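PDB 2UUY: tryptase inhibitor from Rhipicephalus appendiculatus, which probably inhibits serine endopeptidases, tryptase in particular, this chain being a disulfide-bonded, probably Kunitz-like domain from a longer protein. Local coordinates for residues A17-Y23 with E33-G39; W7-V11 with Y22-G26. One frame throughout, in Å; residues are numbered along the deposited sequence.

Overall arrangement
Both contacts are built on one strand, 19-25, which pairs antiparallel with strand 28-34 in a single hairpin. Along the chain 7-11 comes first, then 17-23, overlapping 22-26 at Y22 and Y23, and last 33-39. Contact 1 closes the open end of the hairpin and folds the 35-39 loop back beside it; contact 2 lays the N-terminal loop against the strand's other end. Their centres are about 11 Å apart. Y23 belongs to both, and Y36 of contact 1 packs on P10 and V11 of contact 2. A small disulfide-rich domain thus gathers its loops around the hairpin, while contact 1 also meets the chain of another protein.

Contact 1: A17-Y23 with E33-G39; sequences ARFTRYY and EGCYTGG
G38 O is gripped twice by one arginine: R21 NE donates to G38 O at 2.8 Å, near the carbonyl axis and within the guanidinium plane, and R21 NH2 adds a weak bond. The same NH2 reaches G39 O weakly, tying strand to loop. Chi1 (-52°) sets R21 CG anti to the carbonyl carbon, 3.6 Å from Y36 CB; bends at chi2 and chi3 direct the guanidinium to the loop carbonyls. G39 CA sits over a face of the Y23 ring, 3.8 Å from its centroid; a side chain there would collide with Y22 O and this ring. Y23 OH accepts a weak bond from G38 N, and the ring turns its edge to the face of Y36, planes 72° apart.

The open end of the hairpin is fastened by F19 N to G34 O (2.9 Å) and G34 N to F19 O (3.0 Å), an antiparallel hydrogen-bonded pair. Any side chain on G34 would jam against the preceding carbonyl oxygen. R18 NH1 meets E33 OE1 at 2.9 Å in a salt bridge, the two side chains side by side, guanidinium and carboxylate planes 17° apart. R18 also bonds through NH2 to another protein chain's backbone and makes a cation-pi contact there.

Contact 2: W7-V11 with Y22-G26; sequences WSEPV and YYCMG
P10 sets its CG over one face of the Y23 ring, with CB also near: P10 CG lies 3.5 Å from the ring centroid and 9° off the normal, a CH-pi contact over the centre; the opposite face is the one that carries G39. The ring of W7 is approached differently: a water comes to its edge, in the plane, at NE1, while W7 CZ2 lies 3.6 Å from G26 CA. Proline suits the first position, since its rigid ring offers polarised C-H groups to the aromatic cloud. Replacing Y23 with an alanine would remove that platform, and would probably open a gap beneath P10 and leave G38 N without its weak hydroxyl partner.

M25 has CG anti to the carbonyl carbon (chi1 -53°) and bends at chi2 and chi3, which brings M25 SD to 4.0 Å from P10 CD. An unbranched, flexible methionine can bend in this way to reach the proline. No direct hydrogen bond joins the two segments, although they run nearly antiparallel; the polar link is the water. It accepts from W7 NE1 at 2.9 Å and from G26 N at 3.1 Å, and donates to C24 O at 3.3 Å, so that indole and strand end share one solvent molecule. G26 has positive phi, which favours glycine, and a CB there would press tightly on W7 CZ2.

The N-terminal loop is thereby held along the last part of strand 19-25. The neighbouring strand 28-34 adds Y32, whose ring meets Y23 at about 85°, on which the side chains of P10 and M25 also pack, and whose OH bonds to E9 OE2; helix 43-47 touches the strand through Y22.

Contact 1: A17-Y23 with E33-G39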
ATOM      1  N   ALA B  17      -2.894  -4.071   1.597  1.00  6.23           N
ATOM      2  CA  ALA B  17      -4.015  -3.154   1.845  1.00  6.62           C
ATOM      3  C   ALA B  17      -4.509  -3.352   3.266  1.00  6.79           C
ATOM      4  O   ALA B  17      -4.308  -4.404   3.872  1.00  7.49           O
ATOM      5  CB  ALA B  17      -5.160  -3.426   0.867  1.00  7.75           C
ATOM      6  N   ARG B  18      -5.181  -2.327   3.801  1.00  6.49           N
ATOM      7  CA  ARG B  18      -5.960  -2.468   5.036  1.00  7.08           C
ATOM      8  C   ARG B  18      -7.412  -2.146   4.745  1.00  6.85           C
ATOM      9  O   ARG B  18      -7.892  -1.055   5.031  1.00  7.74           O
ATOM     10  CB  ARG B  18      -5.376  -1.589   6.152  1.00  7.48           C
ATOM     11  CG  ARG B  18      -5.973  -1.896   7.526  1.00  9.84           C
ATOM     12  CD  ARG B  18      -7.277  -1.279   7.867  1.00 15.46           C
ATOM     13  NE  ARG B  18      -7.212   0.188   7.862  1.00 16.16           N
ATOM     14  CZ  ARG B  18      -6.928   0.961   8.923  1.00 16.83           C
ATOM     15  NH1 ARG B  18      -6.657   0.455  10.121  1.00 21.00           N
ATOM     16  NH2 ARG B  18      -6.905   2.273   8.795  1.00 15.62           N
ATOM     17  N   PHE B  19      -8.098  -3.098   4.140  1.00  7.00           N
ATOM     18  CA  PHE B  19      -9.553  -3.028   4.023  1.00  7.78           C
ATOM     19  C   PHE B  19     -10.195  -3.421   5.348  1.00  7.84           C
ATOM     20  O   PHE B  19      -9.627  -4.188   6.110  1.00  9.80           O
ATOM     21  CB  PHE B  19     -10.039  -3.975   2.944  1.00  7.98           C
ATOM     22  CG  PHE B  19      -9.476  -3.714   1.595  1.00  8.54           C
ATOM     23  CD1 PHE B  19      -9.716  -2.512   0.962  1.00  9.23           C
ATOM     24  CD2 PHE B  19      -8.793  -4.695   0.896  1.00  9.49           C
ATOM     25  CE1 PHE B  19      -9.219  -2.274  -0.303  1.00  9.74           C
ATOM     26  CE2 PHE B  19      -8.289  -4.457  -0.369  1.00 11.22           C
ATOM     27  CZ  PHE B  19      -8.516  -3.239  -0.966  1.00 10.53           C
ATOM     28  N   THR B  20     -11.393  -2.895   5.593  1.00  7.74           N
ATOM     29  CA  THR B  20     -12.206  -3.280   6.737  1.00  8.22           C
ATOM     30  C   THR B  20     -13.320  -4.183   6.234  1.00  7.81           C
ATOM     31  O   THR B  20     -14.142  -3.761   5.427  1.00  8.94           O
ATOM     32  CB  THR B  20     -12.797  -2.042   7.438  1.00  9.65           C
ATOM     33  OG1 THR B  20     -11.722  -1.239   7.916  1.00 11.63           O
ATOM     34  CG2 THR B  20     -13.706  -2.451   8.592  1.00 11.59           C
ATOM     35  N   ARG B  21     -13.320  -5.434   6.684  1.00  8.51           N
ATOM     36  CA  ARG B  21     -14.348  -6.404   6.269  1.00  8.68           C
ATOM     37  C   ARG B  21     -14.968  -7.035   7.489  1.00  9.19           C
ATOM     38  O   ARG B  21     -14.335  -7.186   8.516  1.00 10.64           O
ATOM     39  CB  ARG B  21     -13.731  -7.520   5.429  1.00  9.72           C
ATOM     40  CG  ARG B  21     -12.903  -7.061   4.275  1.00 12.29           C
ATOM     41  CD  ARG B  21     -13.682  -6.316   3.267  1.00 12.79           C
ATOM     42  NE  ARG B  21     -14.672  -7.165   2.629  1.00 12.28           N
ATOM     43  CZ  ARG B  21     -15.482  -6.766   1.676  1.00 12.94           C
ATOM     44  NH1 ARG B  21     -15.465  -5.512   1.285  1.00 14.30           N
ATOM     45  NH2 ARG B  21     -16.335  -7.627   1.130  1.00 14.69           N
ATOM     46  N   TYR B  22     -16.222  -7.452   7.362  1.00  8.27           N
ATOM     47  CA  TYR B  22     -16.936  -8.116   8.438  1.00  8.73           C
ATOM     48  C   TYR B  22     -17.203  -9.547   8.024  1.00  8.80           C
ATOM     49  O   TYR B  22     -17.761  -9.786   6.971  1.00  9.38           O
ATOM     50  CB  TYR B  22     -18.246  -7.363   8.730  1.00  9.76           C
ATOM     51  CG  TYR B  22     -18.007  -5.926   9.131  1.00 11.09           C
ATOM     52  CD1 TYR B  22     -17.708  -5.601  10.433  1.00 13.34           C
ATOM     53  CD2 TYR B  22     -18.023  -4.915   8.189  1.00 11.15           C
ATOM     54  CE1 TYR B  22     -17.449  -4.286  10.802  1.00 15.10           C
ATOM     55  CE2 TYR B  22     -17.804  -3.620   8.558  1.00 12.11           C
ATOM     56  CZ  TYR B  22     -17.484  -3.322   9.865  1.00 14.42           C
ATOM     57  OH  TYR B  22     -17.208  -1.989  10.190  1.00 18.45           O
ATOM     58  N   TYR B  23     -16.762 -10.492   8.854  1.00  8.43           N
ATOM     59  CA  TYR B  23     -16.924 -11.914   8.579  1.00  8.41           C
ATOM     60  C   TYR B  23     -17.703 -12.566   9.706  1.00  9.40           C
ATOM     61  O   TYR B  23     -17.501 -12.285  10.883  1.00  9.01           O
ATOM     62  CB  TYR B  23     -15.561 -12.600   8.504  1.00  9.10           C
ATOM     63  CG  TYR B  23     -14.737 -12.404   7.268  1.00  8.67           C
ATOM     64  CD1 TYR B  23     -14.653 -13.403   6.335  1.00  9.86           C
ATOM     65  CD2 TYR B  23     -13.950 -11.271   7.095  1.00  9.02           C
ATOM     66  CE1 TYR B  23     -13.837 -13.296   5.241  1.00 10.97           C
ATOM     67  CE2 TYR B  23     -13.112 -11.158   6.000  1.00  8.97           C
ATOM     68  CZ  TYR B  23     -13.067 -12.154   5.083  1.00  9.40           C
ATOM     69  OH  TYR B  23     -12.196 -12.029   4.018  1.00 10.96           O
ATOM     70  N   GLU B  33      -9.249  -6.413   9.567  1.00  9.50           N
ATOM     71  CA  GLU B  33      -8.559  -5.292   8.924  1.00  9.70           C
ATOM     72  C   GLU B  33      -7.295  -5.815   8.264  1.00  8.31           C
ATOM     73  O   GLU B  33      -6.421  -6.375   8.963  1.00  9.42           O
ATOM     74  CB  GLU B  33      -8.177  -4.262   9.964  1.00 11.04           C
ATOM     75  CG  GLU B  33      -9.320  -3.543  10.631  1.00 15.37           C
ATOM     76  CD  GLU B  33      -8.758  -2.667  11.732  1.00 21.59           C
ATOM     77  OE1 GLU B  33      -8.378  -1.540  11.422  1.00 22.83           O
ATOM     78  OE2 GLU B  33      -8.577  -3.139  12.878  1.00 23.78           O
ATOM     79  N   GLY B  34      -7.185  -5.669   6.949  1.00  7.87           N
ATOM     80  CA  GLY B  34      -6.036  -6.207   6.237  1.00  8.38           C
ATOM     81  C   GLY B  34      -6.424  -6.506   4.816  1.00  7.21           C
ATOM     82  O   GLY B  34      -7.328  -5.889   4.254  1.00  8.03           O
ATOM     83  N   CYS B  35      -5.693  -7.434   4.197  1.00  8.00           N
ATOM     84  CA  CYS B  35      -5.910  -7.752   2.791  1.00  8.64           C
ATOM     85  C   CYS B  35      -6.958  -8.827   2.666  1.00  9.06           C
ATOM     86  O   CYS B  35      -6.676  -9.997   2.404  1.00 10.78           O
ATOM     87  CB  CYS B  35      -4.586  -8.239   2.162  1.00  9.85           C
ATOM     88  SG  CYS B  35      -4.764  -8.625   0.414  1.00  9.42           S
ATOM     89  N   TYR B  36      -8.179  -8.415   2.886  1.00  7.94           N
ATOM     90  CA  TYR B  36      -9.323  -9.330   2.923  1.00  8.58           C
ATOM     91  C   TYR B  36     -10.277  -8.902   1.851  1.00  9.94           C
ATOM     92  O   TYR B  36     -10.668  -7.733   1.828  1.00 10.34           O
ATOM     93  CB  TYR B  36     -10.012  -9.266   4.286  1.00  9.35           C
ATOM     94  CG  TYR B  36      -9.191  -9.740   5.423  1.00  8.53           C
ATOM     95  CD1 TYR B  36      -8.959 -11.099   5.634  1.00 10.15           C
ATOM     96  CD2 TYR B  36      -8.629  -8.837   6.305  1.00  8.51           C
ATOM     97  CE1 TYR B  36      -8.194 -11.516   6.693  1.00  9.78           C
ATOM     98  CE2 TYR B  36      -7.892  -9.263   7.378  1.00  9.62           C
ATOM     99  CZ  TYR B  36      -7.693 -10.609   7.581  1.00  9.73           C
ATOM    100  OH  TYR B  36      -6.966 -11.029   8.664  1.00 11.42           O
ATOM    101  N   THR B  37     -10.678  -9.869   1.017  1.00 11.20           N
ATOM    102  CA  THR B  37     -11.644  -9.671  -0.057  1.00 13.00           C
ATOM    103  C   THR B  37     -12.976 -10.353   0.237  1.00 12.31           C
ATOM    104  O   THR B  37     -13.971 -10.057  -0.438  1.00 14.76           O
ATOM    105  CB  THR B  37     -11.121 -10.238  -1.419  1.00 14.85           C
ATOM    106  OG1 THR B  37     -10.831 -11.625  -1.280  1.00 19.37           O
ATOM    107  CG2 THR B  37      -9.874  -9.521  -1.878  1.00 16.22           C
ATOM    108  N   GLY B  38     -13.016 -11.248   1.206  1.00 11.32           N
ATOM    109  CA  GLY B  38     -14.246 -11.939   1.567  1.00 10.96           C
ATOM    110  C   GLY B  38     -15.067 -11.157   2.563  1.00  9.87           C
ATOM    111  O   GLY B  38     -14.864  -9.963   2.807  1.00  9.68           O
ATOM    112  N   GLY B  39     -15.996 -11.834   3.193  1.00 10.75           N
ATOM    113  CA  GLY B  39     -16.905 -11.186   4.103  1.00 11.00           C
ATOM    114  C   GLY B  39     -17.701 -10.101   3.422  1.00  9.69           C
ATOM    115  O   GLY B  39     -17.928 -10.130   2.217  1.00 11.20           O
TER

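Contact 2: W7-V11 with Y22-G26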
ATOM      1  N   TRP B   7     -10.458 -21.446  16.443  1.00  9.05           N
ATOM      2  CA  TRP B   7     -11.400 -21.241  15.343  1.00  9.69           C
ATOM      3  C   TRP B   7     -10.678 -20.864  14.079  1.00  9.54           C
ATOM      4  O   TRP B   7      -9.671 -20.143  14.147  1.00 11.90           O
ATOM      5  CB  TRP B   7     -12.379 -20.135  15.720  1.00  9.95           C
ATOM      6  CG  TRP B   7     -13.641 -20.097  14.898  1.00  9.26           C
ATOM      7  CD1 TRP B   7     -13.914 -19.319  13.799  1.00  9.74           C
ATOM      8  CD2 TRP B   7     -14.833 -20.850  15.157  1.00  8.58           C
ATOM      9  NE1 TRP B   7     -15.191 -19.562  13.378  1.00  9.48           N
ATOM     10  CE2 TRP B   7     -15.770 -20.490  14.199  1.00  7.57           C
ATOM     11  CE3 TRP B   7     -15.179 -21.821  16.113  1.00  8.89           C
ATOM     12  CZ2 TRP B   7     -17.028 -21.066  14.142  1.00  8.95           C
ATOM     13  CZ3 TRP B   7     -16.441 -22.363  16.071  1.00  9.98           C
ATOM     14  CH2 TRP B   7     -17.347 -21.996  15.086  1.00  9.20           C
ATOM     15  N   SER B   8     -11.175 -21.295  12.938  1.00  8.89           N
ATOM     16  CA  SER B   8     -10.620 -20.965  11.636  0.50 10.13           C
ATOM     17  C   SER B   8     -11.080 -19.576  11.247  1.00 11.70           C
ATOM     18  O   SER B   8     -12.257 -19.374  11.004  1.00 14.24           O
ATOM     19  CB  SER B   8     -11.127 -21.941  10.578  0.50 10.36           C
ATOM     20  OG  SER B   8     -10.542 -21.654   9.321  0.50 10.92           O
ATOM     21  N   GLU B   9     -10.164 -18.645  11.207  1.00 12.18           N
ATOM     22  CA  GLU B   9     -10.458 -17.267  10.824  1.00 12.24           C
ATOM     23  C   GLU B   9     -10.118 -17.072   9.355  1.00 11.96           C
ATOM     24  O   GLU B   9      -9.538 -17.936   8.707  1.00 11.05           O
ATOM     25  CB  GLU B   9      -9.691 -16.321  11.730  1.00 13.09           C
ATOM     26  CG  GLU B   9     -10.190 -16.445  13.144  1.00 14.92           C
ATOM     27  CD  GLU B   9      -9.493 -15.490  14.078  1.00 18.12           C
ATOM     28  OE1 GLU B   9      -8.603 -15.939  14.828  1.00 22.61           O
ATOM     29  OE2 GLU B   9      -9.804 -14.295  14.063  1.00 20.41           O
ATOM     30  N   PRO B  10     -10.486 -15.924   8.796  1.00 11.47           N
ATOM     31  CA  PRO B  10     -10.230 -15.748   7.421  1.00 13.29           C
ATOM     32  C   PRO B  10      -8.746 -15.815   7.052  1.00 11.14           C
ATOM     33  O   PRO B  10      -7.894 -15.405   7.832  1.00 10.53           O
ATOM     34  CB  PRO B  10     -10.713 -14.291   7.132  1.00 14.90           C
ATOM     35  CG  PRO B  10     -11.739 -14.097   8.165  1.00 13.41           C
ATOM     36  CD  PRO B  10     -11.193 -14.760   9.351  1.00 12.26           C
ATOM     37  N   VAL B  11      -8.429 -16.356   5.899  1.00 11.62           N
ATOM     38  CA  VAL B  11      -7.058 -16.420   5.433  1.00 11.40           C
ATOM     39  C   VAL B  11      -6.586 -14.994   5.175  1.00 10.21           C
ATOM     40  O   VAL B  11      -7.265 -14.203   4.495  1.00 11.44           O
ATOM     41  CB  VAL B  11      -6.920 -17.284   4.169  1.00 12.39           C
ATOM     42  CG1 VAL B  11      -5.532 -17.131   3.539  1.00 12.29           C
ATOM     43  CG2 VAL B  11      -7.169 -18.754   4.492  1.00 14.30           C
ATOM     44  N   TYR B  22     -16.222  -7.452   7.362  1.00  8.27           N
ATOM     45  CA  TYR B  22     -16.936  -8.116   8.438  1.00  8.73           C
ATOM     46  C   TYR B  22     -17.203  -9.547   8.024  1.00  8.80           C
ATOM     47  O   TYR B  22     -17.761  -9.786   6.971  1.00  9.38           O
ATOM     48  CB  TYR B  22     -18.246  -7.363   8.730  1.00  9.76           C
ATOM     49  CG  TYR B  22     -18.007  -5.926   9.131  1.00 11.09           C
ATOM     50  CD1 TYR B  22     -17.708  -5.601  10.433  1.00 13.34           C
ATOM     51  CD2 TYR B  22     -18.023  -4.915   8.189  1.00 11.15           C
ATOM     52  CE1 TYR B  22     -17.449  -4.286  10.802  1.00 15.10           C
ATOM     53  CE2 TYR B  22     -17.804  -3.620   8.558  1.00 12.11           C
ATOM     54  CZ  TYR B  22     -17.484  -3.322   9.865  1.00 14.42           C
ATOM     55  OH  TYR B  22     -17.208  -1.989  10.190  1.00 18.45           O
ATOM     56  N   TYR B  23     -16.762 -10.492   8.854  1.00  8.43           N
ATOM     57  CA  TYR B  23     -16.924 -11.914   8.579  1.00  8.41           C
ATOM     58  C   TYR B  23     -17.703 -12.566   9.706  1.00  9.40           C
ATOM     59  O   TYR B  23     -17.501 -12.285  10.883  1.00  9.01           O
ATOM     60  CB  TYR B  23     -15.561 -12.600   8.504  1.00  9.10           C
ATOM     61  CG  TYR B  23     -14.737 -12.404   7.268  1.00  8.67           C
ATOM     62  CD1 TYR B  23     -14.653 -13.403   6.335  1.00  9.86           C
ATOM     63  CD2 TYR B  23     -13.950 -11.271   7.095  1.00  9.02           C
ATOM     64  CE1 TYR B  23     -13.837 -13.296   5.241  1.00 10.97           C
ATOM     65  CE2 TYR B  23     -13.112 -11.158   6.000  1.00  8.97           C
ATOM     66  CZ  TYR B  23     -13.067 -12.154   5.083  1.00  9.40           C
ATOM     67  OH  TYR B  23     -12.196 -12.029   4.018  1.00 10.96           O
ATOM     68  N   CYS B  24     -18.566 -13.481   9.325  1.00  9.16           N
ATOM     69  CA  CYS B  24     -19.286 -14.281  10.288  1.00  9.27           C
ATOM     70  C   CYS B  24     -18.404 -15.357  10.877  1.00  9.54           C
ATOM     71  O   CYS B  24     -17.918 -16.242  10.136  1.00 11.28           O
ATOM     72  CB  CYS B  24     -20.466 -14.938   9.578  1.00  9.46           C
ATOM     73  SG  CYS B  24     -21.451 -15.987  10.665  1.00 10.73           S
ATOM     74  N   MET B  25     -18.172 -15.264  12.181  1.00 10.28           N
ATOM     75  CA  MET B  25     -17.342 -16.210  12.916  0.50 11.56           C
ATOM     76  C   MET B  25     -18.240 -16.934  13.907  1.00 11.80           C
ATOM     77  O   MET B  25     -18.418 -16.499  15.029  1.00 14.10           O
ATOM     78  CB  MET B  25     -16.212 -15.480  13.660  0.50 12.56           C
ATOM     79  CG  MET B  25     -15.344 -14.555  12.812  0.50 15.06           C
ATOM     80  SD  MET B  25     -14.650 -15.261  11.301  0.50 20.56           S
ATOM     81  CE  MET B  25     -14.224 -16.925  11.743  0.50 19.94           C
ATOM     82  N   GLY B  26     -18.845 -18.024  13.474  1.00 11.79           N
ATOM     83  CA  GLY B  26     -19.756 -18.785  14.326  1.00 11.92           C
ATOM     84  C   GLY B  26     -21.084 -18.061  14.463  1.00 11.76           C
ATOM     85  O   GLY B  26     -21.853 -17.988  13.507  1.00 13.26           O
TER
HETATM   86  O   HOH W   1     -17.071 -19.224  11.168  1.00 18.88           O